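Local coordinates for extracellular invertase (Aspergillus kawachii, PDB 5XH8), which hydrolyses beta-fructofuranosides such as sucrose and has high transfructosylation activity, probably forming fructooligosaccharides such as 1-kestose, at residues Asp71-Thr75 against Ala419-Ala425; Arg341-Trp347 against Leu370-Leu376; Ala460-Ala466 against Ile537-Asp541; Thr433-Leu439 against Val585-Thr591. One frame throughout, in Å; residues are numbered along the deposited sequence.

Contact 1: residues Asp71-Thr75 against Ala419-Ala425; sequences DDLAT and ARETKAA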
# COMPACT_ATOMS: atom_id res chain seq x y z
N ASP A 71 13.79 24.02 -25.95
CA ASP A 71 12.87 24.70 -26.86
C ASP A 71 13.18 24.42 -28.30
O ASP A 71 12.49 24.94 -29.18
CB ASP A 71 12.80 26.21 -26.58
CG ASP A 71 14.10 26.95 -26.90
OD1 ASP A 71 14.80 26.60 -27.85
OD2 ASP A 71 14.40 27.91 -26.18
N ASP A 72 14.21 23.60 -28.56
CA ASP A 72 14.63 23.34 -29.94
C ASP A 72 14.95 21.87 -30.24
O ASP A 72 15.22 21.50 -31.40
CB ASP A 72 15.84 24.25 -30.27
CG ASP A 72 17.04 24.01 -29.32
OD1 ASP A 72 16.99 23.04 -28.51
OD2 ASP A 72 18.03 24.77 -29.37
N LEU A 73 14.89 21.02 -29.21
CA LEU A 73 15.31 19.61 -29.30
C LEU A 73 16.77 19.45 -29.78
O LEU A 73 17.12 18.50 -30.48
CB LEU A 73 14.33 18.77 -30.12
CG LEU A 73 14.35 17.25 -29.82
CD1 LEU A 73 13.85 16.93 -28.40
CD2 LEU A 73 13.55 16.47 -30.85
N ALA A 74 17.60 20.38 -29.31
CA ALA A 74 19.04 20.35 -29.57
C ALA A 74 19.81 20.70 -28.32
O ALA A 74 20.70 19.95 -27.90
CB ALA A 74 19.40 21.31 -30.69
N THR A 75 19.43 21.82 -27.71
CA THR A 75 20.07 22.33 -26.52
C THR A 75 19.10 22.31 -25.33
O THR A 75 17.88 22.34 -25.49
CB THR A 75 20.51 23.79 -26.73
OG1 THR A 75 19.34 24.60 -26.93
CG2 THR A 75 21.46 23.90 -27.93
N ALA A 419 17.35 12.70 -33.92
CA ALA A 419 16.32 13.72 -34.08
C ALA A 419 16.83 14.88 -34.93
O ALA A 419 18.00 15.32 -34.79
CB ALA A 419 15.85 14.22 -32.73
N ARG A 420 15.96 15.40 -35.79
CA ARG A 420 16.40 16.24 -36.91
C ARG A 420 17.19 17.46 -36.47
O ARG A 420 18.26 17.73 -37.05
CB ARG A 420 15.26 16.60 -37.87
CG ARG A 420 14.19 17.54 -37.33
CD ARG A 420 12.93 17.48 -38.18
NE ARG A 420 12.41 16.11 -38.22
CZ ARG A 420 11.40 15.69 -38.99
NH1 ARG A 420 10.72 16.54 -39.76
NH2 ARG A 420 11.05 14.42 -38.95
N GLU A 421 16.72 18.14 -35.44
CA GLU A 421 17.33 19.38 -34.99
C GLU A 421 18.69 19.15 -34.31
O GLU A 421 19.62 19.97 -34.44
CB GLU A 421 16.43 20.14 -34.04
CG GLU A 421 15.03 20.41 -34.59
CD GLU A 421 13.97 19.40 -34.17
OE1 GLU A 421 14.29 18.20 -33.98
OE2 GLU A 421 12.80 19.80 -34.04
N THR A 422 18.80 18.03 -33.60
CA THR A 422 20.06 17.61 -33.01
C THR A 422 21.08 17.22 -34.10
O THR A 422 22.25 17.57 -33.98
CB THR A 422 19.85 16.45 -32.02
OG1 THR A 422 19.17 16.97 -30.88
CG2 THR A 422 21.17 15.84 -31.57
N LYS A 423 20.65 16.48 -35.12
CA LYS A 423 21.55 16.13 -36.20
C LYS A 423 22.12 17.40 -36.90
O LYS A 423 23.34 17.47 -37.15
CB LYS A 423 20.89 15.21 -37.22
CG LYS A 423 21.85 14.76 -38.30
CD LYS A 423 21.23 13.75 -39.26
CE LYS A 423 22.28 13.20 -40.20
NZ LYS A 423 21.59 12.49 -41.30
N ALA A 424 21.26 18.38 -37.16
CA ALA A 424 21.70 19.62 -37.80
C ALA A 424 22.69 20.36 -36.90
O ALA A 424 23.69 20.90 -37.40
CB ALA A 424 20.51 20.52 -38.13
N ALA A 425 22.44 20.36 -35.58
CA ALA A 425 23.35 21.02 -34.66
C ALA A 425 24.71 20.28 -34.57
O ALA A 425 25.76 20.92 -34.49
CB ALA A 425 22.72 21.22 -33.30
O HOH W 1 19.81 17.17 -28.18
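The L73 side chain lies across the carboxylate end of E421, its CD2 at 3.7 Å from E421 OE1, and the same methyl also meets A419 CB. CG of L73 is anti to the backbone N (chi1 -157°), which carries the isobutyl group down to the first turn of helix 420-426. From the helix side the E421 chain folds back over the loop: CB, 3.2 Å from D72 O, and CG lie along this carbonyl, and the bend at chi2 turns the carboxylate towards L73. The one direct hydrogen bond between the segments runs from T422 OG1 to L73 O at 2.6 Å, with the donor tilted somewhat from the carbonyl plane. T422 OG1 also accepts from a water, 2.8 Å away, whose other proton goes to A74 O, so one hydroxyl ties two successive loop carbonyls to the helix. Further along, A74 CB meets A425 CB at 4.2 Å. The loop holds its own shape through D72, an Asx turn in which OD1 accepts the A74 and T75 backbone N-H groups from the same face of the carboxylate, while OD2 takes the T75 hydroxyl at 2.8 Å. E421 finds its polar partners elsewhere, with OE1 in a salt bridge to R341 and OE2 bonded to S336 OG. The loop after strand 65-70 is thus wedged against the start of helix 420-426, with L73 reaching I343 and Y345 of strand 341-348 and P332 of helix 331-336, while T422 packs on L372 and P373 of strand 366-385.

Contact 2: residues Arg341-Trp347 against Leu370-Leu376; sequences RFISYVW and LLLPREL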
# COMPACT_ATOMS: atom_id res chain seq x y z
N ARG A 341 6.01 13.49 -33.52
CA ARG A 341 7.14 12.56 -33.45
C ARG A 341 7.05 11.74 -32.19
O ARG A 341 6.31 12.09 -31.28
CB ARG A 341 8.45 13.33 -33.49
CG ARG A 341 8.75 13.92 -34.86
CD ARG A 341 10.04 14.68 -34.85
NE ARG A 341 9.93 15.97 -34.19
CZ ARG A 341 10.95 16.80 -33.99
NH1 ARG A 341 12.19 16.46 -34.35
NH2 ARG A 341 10.75 17.97 -33.41
N PHE A 342 7.79 10.63 -32.16
CA PHE A 342 8.10 9.90 -30.96
C PHE A 342 9.62 9.94 -30.77
O PHE A 342 10.37 9.33 -31.54
CB PHE A 342 7.61 8.46 -31.02
CG PHE A 342 7.74 7.74 -29.70
CD1 PHE A 342 6.76 7.89 -28.73
CD2 PHE A 342 8.85 6.95 -29.43
CE1 PHE A 342 6.89 7.25 -27.50
CE2 PHE A 342 8.98 6.32 -28.21
CZ PHE A 342 8.01 6.48 -27.24
N ILE A 343 10.06 10.69 -29.74
CA ILE A 343 11.47 10.89 -29.46
C ILE A 343 11.85 9.96 -28.32
O ILE A 343 11.22 10.00 -27.25
CB ILE A 343 11.73 12.36 -29.06
CG1 ILE A 343 11.15 13.34 -30.11
CG2 ILE A 343 13.22 12.59 -28.76
CD1 ILE A 343 11.65 13.13 -31.53
N SER A 344 12.86 9.12 -28.54
CA SER A 344 13.39 8.19 -27.54
C SER A 344 14.85 8.52 -27.16
O SER A 344 15.72 8.73 -28.04
CB SER A 344 13.36 6.77 -28.08
OG SER A 344 13.65 5.85 -27.05
N TYR A 345 15.09 8.59 -25.84
CA TYR A 345 16.43 8.68 -25.26
C TYR A 345 16.79 7.34 -24.66
O TYR A 345 16.15 6.87 -23.70
CB TYR A 345 16.50 9.75 -24.16
CG TYR A 345 16.30 11.15 -24.62
CD1 TYR A 345 15.02 11.68 -24.81
CD2 TYR A 345 17.38 11.99 -24.85
CE1 TYR A 345 14.83 12.98 -25.24
CE2 TYR A 345 17.21 13.29 -25.28
CZ TYR A 345 15.93 13.79 -25.48
OH TYR A 345 15.74 15.07 -25.90
N VAL A 346 17.82 6.73 -25.20
CA VAL A 346 18.42 5.53 -24.65
C VAL A 346 19.45 5.90 -23.57
O VAL A 346 20.17 6.87 -23.73
CB VAL A 346 19.12 4.74 -25.77
CG1 VAL A 346 19.83 3.49 -25.23
CG2 VAL A 346 18.10 4.34 -26.83
N TRP A 347 19.53 5.11 -22.51
CA TRP A 347 20.53 5.29 -21.46
C TRP A 347 21.79 4.54 -21.85
O TRP A 347 21.72 3.40 -22.28
CB TRP A 347 20.02 4.71 -20.14
CG TRP A 347 20.91 4.77 -18.94
CD1 TRP A 347 21.65 5.82 -18.51
CD2 TRP A 347 21.09 3.73 -17.97
NE1 TRP A 347 22.29 5.50 -17.35
CE2 TRP A 347 21.97 4.22 -16.99
CE3 TRP A 347 20.60 2.42 -17.84
CZ2 TRP A 347 22.37 3.47 -15.89
CZ3 TRP A 347 21.00 1.66 -16.75
CH2 TRP A 347 21.87 2.18 -15.78
N LEU A 370 22.78 9.97 -21.37
CA LEU A 370 21.78 9.55 -22.32
C LEU A 370 22.40 9.64 -23.70
O LEU A 370 23.31 10.47 -23.93
CB LEU A 370 20.53 10.44 -22.27
CG LEU A 370 19.80 10.55 -20.94
CD1 LEU A 370 18.43 11.21 -21.13
CD2 LEU A 370 19.65 9.20 -20.28
N LEU A 371 21.92 8.81 -24.61
CA LEU A 371 22.30 8.94 -26.02
C LEU A 371 21.52 10.08 -26.70
O LEU A 371 20.63 10.71 -26.09
CB LEU A 371 22.10 7.60 -26.72
CG LEU A 371 22.89 6.45 -26.09
CD1 LEU A 371 22.68 5.18 -26.90
CD2 LEU A 371 24.37 6.78 -26.00
N LEU A 372 21.90 10.39 -27.93
CA LEU A 372 21.25 11.45 -28.68
C LEU A 372 19.73 11.13 -28.81
O LEU A 372 19.36 9.97 -28.97
CB LEU A 372 21.83 11.56 -30.10
CG LEU A 372 23.33 11.84 -30.26
CD1 LEU A 372 23.71 11.60 -31.71
CD2 LEU A 372 23.65 13.25 -29.78
N PRO A 373 18.87 12.16 -28.74
CA PRO A 373 17.45 11.88 -28.95
C PRO A 373 17.26 11.27 -30.32
O PRO A 373 17.90 11.73 -31.30
CB PRO A 373 16.81 13.27 -28.90
CG PRO A 373 17.92 14.24 -29.16
CD PRO A 373 19.14 13.59 -28.58
N ARG A 374 16.42 10.24 -30.41
CA ARG A 374 16.17 9.54 -31.67
C ARG A 374 14.69 9.63 -32.07
O ARG A 374 13.79 9.44 -31.23
CB ARG A 374 16.59 8.09 -31.57
CG ARG A 374 18.08 7.91 -31.42
CD ARG A 374 18.53 6.51 -31.10
NE ARG A 374 19.99 6.53 -30.90
CZ ARG A 374 20.73 5.50 -30.51
NH1 ARG A 374 20.20 4.32 -30.24
NH2 ARG A 374 22.04 5.67 -30.38
N GLU A 375 14.46 9.98 -33.34
CA GLU A 375 13.15 9.87 -33.98
C GLU A 375 12.90 8.42 -34.35
O GLU A 375 13.78 7.75 -34.92
CB GLU A 375 13.05 10.78 -35.23
CG GLU A 375 12.91 12.23 -34.87
CD GLU A 375 12.92 13.15 -36.08
OE1 GLU A 375 12.55 12.67 -37.15
OE2 GLU A 375 13.25 14.35 -35.96
N LEU A 376 11.72 7.91 -33.97
CA LEU A 376 11.27 6.59 -34.38
C LEU A 376 10.11 6.73 -35.37
O LEU A 376 9.22 7.59 -35.19
CB LEU A 376 10.85 5.75 -33.18
CG LEU A 376 11.88 5.54 -32.08
CD1 LEU A 376 11.33 4.52 -31.08
CD2 LEU A 376 13.24 5.10 -32.60
O HOH W 2 9.30 10.16 -34.63
O HOH W 3 18.32 7.79 -27.87
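Y345 runs from CB, which touches L370 CD1 at 3.9 Å, through CD2, close to the carbonyl oxygen of L371, to CE2 and CZ, both against P373 CB at 3.6 Å. P373 covers one face of the ring, its CA lying above the plane toward the rim. The hydroxyl at the tip passes P373 CB and bonds to Y76 OH beyond the two strands. On the same side of the ladder I343 CG2 meets the same P373 CB, at 3.7 Å. Antiparallel pairing is regular at S344 and R374, whose N-H and C=O groups bond reciprocally. It then slips by one residue before W347 meets L370. A water fills the interruption, giving protons to S344 O and L372 O and accepting from V346 N, and pairing resumes with an almost straight bond from L371 N to V346 O (2.8 Å, 176°). V346 CG1 packs on L371 CD1 at 3.7 Å. At the far end R341, bent at chi3 (-75°), brings NH1 to E375 OE2 at 2.9 Å; NH1 is also salt-bridged to E421. The E375 carboxylate lies near the guanidinium plane, but its own plane is turned by 86°, so OE2 is met from above. These strands belong to the beta-propeller. The buried charged groups each have more than one partner: R341 has E375 and E421, E375 has R341 and R420, and R374 has D313 and E552. The opposite charges probably keep R341 and E375 ionised although the contact is well covered.

Contact 3: residues Ala460-Ala466 against Ile537-Asp541; sequences AQLSFPA and IETLD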
# COMPACT_ATOMS: atom_id res chain seq x y z
N ALA A 460 29.78 8.05 -44.36
CA ALA A 460 30.31 7.48 -45.59
C ALA A 460 29.43 6.34 -46.02
O ALA A 460 28.74 5.73 -45.19
CB ALA A 460 31.72 6.97 -45.36
N GLN A 461 29.51 6.05 -47.32
CA GLN A 461 28.85 4.89 -47.92
C GLN A 461 29.89 3.86 -48.35
O GLN A 461 30.91 4.22 -48.93
CB GLN A 461 28.02 5.31 -49.13
CG GLN A 461 26.83 6.18 -48.79
CD GLN A 461 27.23 7.63 -48.57
OE1 GLN A 461 27.82 8.25 -49.46
NE2 GLN A 461 26.94 8.17 -47.38
N LEU A 462 29.63 2.60 -48.03
CA LEU A 462 30.48 1.50 -48.42
C LEU A 462 29.66 0.57 -49.32
O LEU A 462 28.58 0.10 -48.91
CB LEU A 462 31.01 0.73 -47.20
CG LEU A 462 32.19 1.33 -46.41
CD1 LEU A 462 31.82 2.66 -45.77
CD2 LEU A 462 32.69 0.34 -45.37
N SER A 463 30.17 0.33 -50.53
CA SER A 463 29.55 -0.60 -51.49
C SER A 463 30.43 -1.81 -51.64
O SER A 463 31.66 -1.70 -51.68
CB SER A 463 29.37 0.08 -52.82
OG SER A 463 28.66 1.29 -52.65
N PHE A 464 29.79 -2.98 -51.69
CA PHE A 464 30.47 -4.27 -51.68
C PHE A 464 30.05 -5.07 -52.91
O PHE A 464 28.89 -5.00 -53.32
CB PHE A 464 30.10 -5.05 -50.42
CG PHE A 464 30.48 -4.36 -49.14
CD1 PHE A 464 31.79 -4.39 -48.67
CD2 PHE A 464 29.53 -3.66 -48.40
CE1 PHE A 464 32.14 -3.76 -47.49
CE2 PHE A 464 29.87 -3.01 -47.22
CZ PHE A 464 31.18 -3.07 -46.76
N PRO A 465 30.99 -5.85 -53.50
CA PRO A 465 30.65 -6.65 -54.68
C PRO A 465 29.90 -7.90 -54.27
O PRO A 465 29.98 -8.29 -53.10
CB PRO A 465 32.02 -7.03 -55.23
CG PRO A 465 32.88 -7.16 -54.02
CD PRO A 465 32.39 -6.08 -53.08
N ALA A 466 29.21 -8.54 -55.22
CA ALA A 466 28.44 -9.78 -54.95
C ALA A 466 29.22 -10.83 -54.15
O ALA A 466 28.64 -11.51 -53.31
CB ALA A 466 27.94 -10.39 -56.26
N ILE A 537 24.37 -5.77 -53.78
CA ILE A 537 24.31 -5.71 -52.33
C ILE A 537 24.03 -4.26 -51.96
O ILE A 537 24.67 -3.34 -52.47
CB ILE A 537 25.59 -6.20 -51.64
CG1 ILE A 537 25.85 -7.68 -51.99
CG2 ILE A 537 25.48 -5.98 -50.13
CD1 ILE A 537 27.10 -8.26 -51.36
N GLU A 538 23.05 -4.07 -51.08
CA GLU A 538 22.69 -2.76 -50.54
C GLU A 538 23.89 -1.96 -50.00
O GLU A 538 24.78 -2.52 -49.38
CB GLU A 538 21.68 -2.98 -49.40
CG GLU A 538 21.06 -1.73 -48.82
CD GLU A 538 19.98 -2.04 -47.80
OE1 GLU A 538 19.88 -3.18 -47.30
OE2 GLU A 538 19.24 -1.10 -47.48
N THR A 539 23.92 -0.67 -50.27
CA THR A 539 24.96 0.21 -49.75
C THR A 539 24.86 0.35 -48.19
O THR A 539 23.76 0.40 -47.63
CB THR A 539 24.90 1.59 -50.47
OG1 THR A 539 25.32 1.41 -51.83
CG2 THR A 539 25.80 2.62 -49.82
N LEU A 540 26.02 0.36 -47.54
CA LEU A 540 26.12 0.61 -46.10
C LEU A 540 26.28 2.11 -45.93
O LEU A 540 27.33 2.66 -46.27
CB LEU A 540 27.31 -0.12 -45.49
CG LEU A 540 27.62 0.16 -44.01
CD1 LEU A 540 26.44 -0.24 -43.12
CD2 LEU A 540 28.90 -0.57 -43.59
N ASP A 541 25.22 2.76 -45.49
CA ASP A 541 25.21 4.18 -45.16
C ASP A 541 25.51 4.38 -43.67
O ASP A 541 24.62 4.31 -42.81
CB ASP A 541 23.87 4.78 -45.56
CG ASP A 541 23.86 6.27 -45.48
OD1 ASP A 541 24.95 6.88 -45.42
OD2 ASP A 541 22.77 6.85 -45.48
O HOH W 4 27.00 -2.84 -50.75
O HOH W 5 26.93 -5.78 -54.86
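Backbone bonds join L462 and L540 as an antiparallel hydrogen-bonded pair, each N-H meeting the other residue's carbonyl oxygen. L540 O has a second, weaker neighbour in the CA-H of Q461, with CA 3.2 Å away. Beyond this pair the strands part and water takes over: one molecule accepts from F464 N and donates to E538 O at 2.6 Å, and another links I537 N to F464 O. Polar side chains meet along one face. Q461, bent at chi2 (80°), turns its amide alongside D541, and NE2 donates to OD1 at 3.1 Å. The acceptor lies near the amide plane, whereas the N-H arrives from above the carboxylate, whose plane is 69° from that of the amide. S463 OG and T539 OG1 form only a weak hydrogen bond at 3.4 Å. The apolar contacts are small. T539 CG2 sits on Q461 CB at 3.6 Å, L462 and L540 touch through their CB atoms on the opposite face, L540 CB approaches the edge of the F464 ring, and I537 CD1 is 4.5 Å from F464 CB. L462 also reaches F477 of the facing sheet, and F464 meets F493 edge-to-face. A polar outer face and a hydrophobic inner one on adjoining antiparallel strands fit the beta-sandwich of the C-terminal module in glycoside hydrolase family 32.

Contact 4: residues Thr433-Leu439 against Val585-Thr591; sequences TESGRTL and VAFSKVT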
# COMPACT_ATOMS: atom_id res chain seq x y z
N THR A 433 35.86 16.98 -46.64
CA THR A 433 35.63 15.68 -47.27
C THR A 433 36.95 14.99 -47.57
O THR A 433 37.95 15.64 -47.81
CB THR A 433 34.81 15.81 -48.57
OG1 THR A 433 35.50 16.66 -49.49
CG2 THR A 433 33.39 16.38 -48.31
N GLU A 434 36.93 13.67 -47.54
CA GLU A 434 38.04 12.82 -47.89
C GLU A 434 37.59 12.05 -49.14
O GLU A 434 36.45 11.59 -49.19
CB GLU A 434 38.34 11.87 -46.75
CG GLU A 434 39.37 10.78 -47.03
CD GLU A 434 40.80 11.28 -47.10
OE1 GLU A 434 41.14 12.36 -46.56
OE2 GLU A 434 41.61 10.56 -47.69
N SER A 435 38.48 11.92 -50.12
CA SER A 435 38.12 11.33 -51.42
C SER A 435 37.73 9.88 -51.31
O SER A 435 38.37 9.11 -50.60
CB SER A 435 39.29 11.42 -52.41
OG SER A 435 39.50 12.77 -52.78
N GLY A 436 36.71 9.50 -52.08
CA GLY A 436 36.33 8.10 -52.22
C GLY A 436 37.46 7.27 -52.79
O GLY A 436 38.40 7.81 -53.36
N ARG A 437 37.39 5.96 -52.60
CA ARG A 437 38.42 5.05 -53.10
C ARG A 437 37.96 3.64 -52.97
O ARG A 437 37.04 3.34 -52.21
CB ARG A 437 39.71 5.20 -52.31
CG ARG A 437 39.57 4.78 -50.86
CD ARG A 437 40.64 5.44 -50.02
NE ARG A 437 41.94 5.04 -50.50
CZ ARG A 437 43.01 5.82 -50.59
NH1 ARG A 437 42.98 7.10 -50.25
NH2 ARG A 437 44.13 5.29 -51.06
N THR A 438 38.64 2.76 -53.69
CA THR A 438 38.41 1.34 -53.60
C THR A 438 39.62 0.73 -52.95
O THR A 438 40.74 1.15 -53.22
CB THR A 438 38.14 0.77 -54.99
OG1 THR A 438 36.96 1.42 -55.48
CG2 THR A 438 37.91 -0.73 -54.97
N LEU A 439 39.40 -0.24 -52.06
CA LEU A 439 40.49 -0.97 -51.42
C LEU A 439 40.28 -2.46 -51.66
O LEU A 439 39.16 -2.95 -51.52
CB LEU A 439 40.55 -0.69 -49.92
CG LEU A 439 41.00 0.70 -49.44
CD1 LEU A 439 41.09 0.72 -47.92
CD2 LEU A 439 42.33 1.12 -50.05
N VAL A 585 36.21 -3.27 -51.51
CA VAL A 585 35.25 -2.32 -50.96
C VAL A 585 35.41 -1.01 -51.67
O VAL A 585 36.53 -0.58 -51.86
CB VAL A 585 35.57 -1.90 -49.50
CG1 VAL A 585 34.29 -1.48 -48.78
CG2 VAL A 585 36.34 -2.96 -48.77
N ALA A 586 34.31 -0.34 -51.97
CA ALA A 586 34.37 1.01 -52.49
C ALA A 586 33.77 1.96 -51.46
O ALA A 586 32.59 1.83 -51.11
CB ALA A 586 33.65 1.12 -53.82
N PHE A 587 34.60 2.89 -51.00
CA PHE A 587 34.19 3.95 -50.10
C PHE A 587 33.79 5.15 -50.91
O PHE A 587 34.57 5.60 -51.74
CB PHE A 587 35.37 4.37 -49.19
CG PHE A 587 35.78 3.33 -48.21
CD1 PHE A 587 36.68 2.33 -48.58
CD2 PHE A 587 35.27 3.33 -46.91
CE1 PHE A 587 37.08 1.36 -47.67
CE2 PHE A 587 35.65 2.36 -46.00
CZ PHE A 587 36.56 1.38 -46.37
N SER A 588 32.62 5.71 -50.67
CA SER A 588 32.30 7.01 -51.22
C SER A 588 33.20 8.07 -50.62
O SER A 588 33.97 7.81 -49.68
CB SER A 588 30.88 7.41 -50.87
OG SER A 588 30.85 7.82 -49.51
N LYS A 589 33.08 9.27 -51.16
CA LYS A 589 33.48 10.50 -50.50
C LYS A 589 32.97 10.44 -49.02
O LYS A 589 31.81 10.12 -48.75
CB LYS A 589 32.89 11.67 -51.31
CG LYS A 589 33.08 13.09 -50.82
CD LYS A 589 31.85 13.93 -51.21
CE LYS A 589 32.07 15.44 -51.15
NZ LYS A 589 31.86 16.10 -52.47
N VAL A 590 33.88 10.67 -48.10
CA VAL A 590 33.62 10.60 -46.67
C VAL A 590 33.51 12.04 -46.20
O VAL A 590 34.38 12.84 -46.53
CB VAL A 590 34.81 9.90 -45.98
CG1 VAL A 590 34.56 9.75 -44.49
CG2 VAL A 590 35.08 8.55 -46.63
N THR A 591 32.45 12.37 -45.46
CA THR A 591 32.32 13.71 -44.87
C THR A 591 32.66 13.68 -43.37
O THR A 591 32.22 12.79 -42.64
CB THR A 591 30.91 14.27 -45.09
OG1 THR A 591 30.63 14.27 -46.50
CG2 THR A 591 30.80 15.70 -44.57
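R437 O accepts the backbone N-H of F587 at 2.8 Å, and the CA-H of A586 and the in-plane edge of the F587 ring also lie near this oxygen, the latter with CD1 at 3.8 Å. Here two antiparallel strands of the C-terminal beta-sandwich pair in two ladders, E434 with V590 and R437 to L439 with F587 to V585, separated by residues 435-436 and 588-589. In that gap the backbones come close: G436, with no side chain, lets its CA lie 3.1 Å from F587 O. The register is unchanged on either side of it. V585 O takes the L439 N-H. T438 CA also approaches V585 O, at 3.2 Å. On the inner face L439 CD1 meets F587 CE1 at 4.1 Å, obliquely to the ring. The F587 ring makes edge-to-face contacts with F577 and F477 of the facing sheet. E434 turns its carboxylate away to K448 N, leaving CB against V590 CB at 4.1 Å. On the outer face K589 crosses T433, CG lying 3.9 Å from T433 CB, and T438 OG1 rests 3.7 Å from A586 CB.

How the contacts relate
Contact 2 lies deepest, its centre about 6 Å from the centre of the chain, and contact 1 touches it through the E421-R341 salt bridge, a probable hydrogen bond from A419 N to P373 O and L73 packing on Y345. The centres of contacts 3 and 4 lie about 26 and 30 Å from the chain centre, in one sheet where strand 455-463 pairs with strand 585-594. F464 packs on V585 and L462 on F587 along their shared inner face. Ion pairs occur in the buried propeller strands, while the sandwich pairs combine an apolar inner face with hydroxyl, amide and lysine groups outside. Helix 420-426 of contact 1 leads directly into strand 430-439 of contact 4.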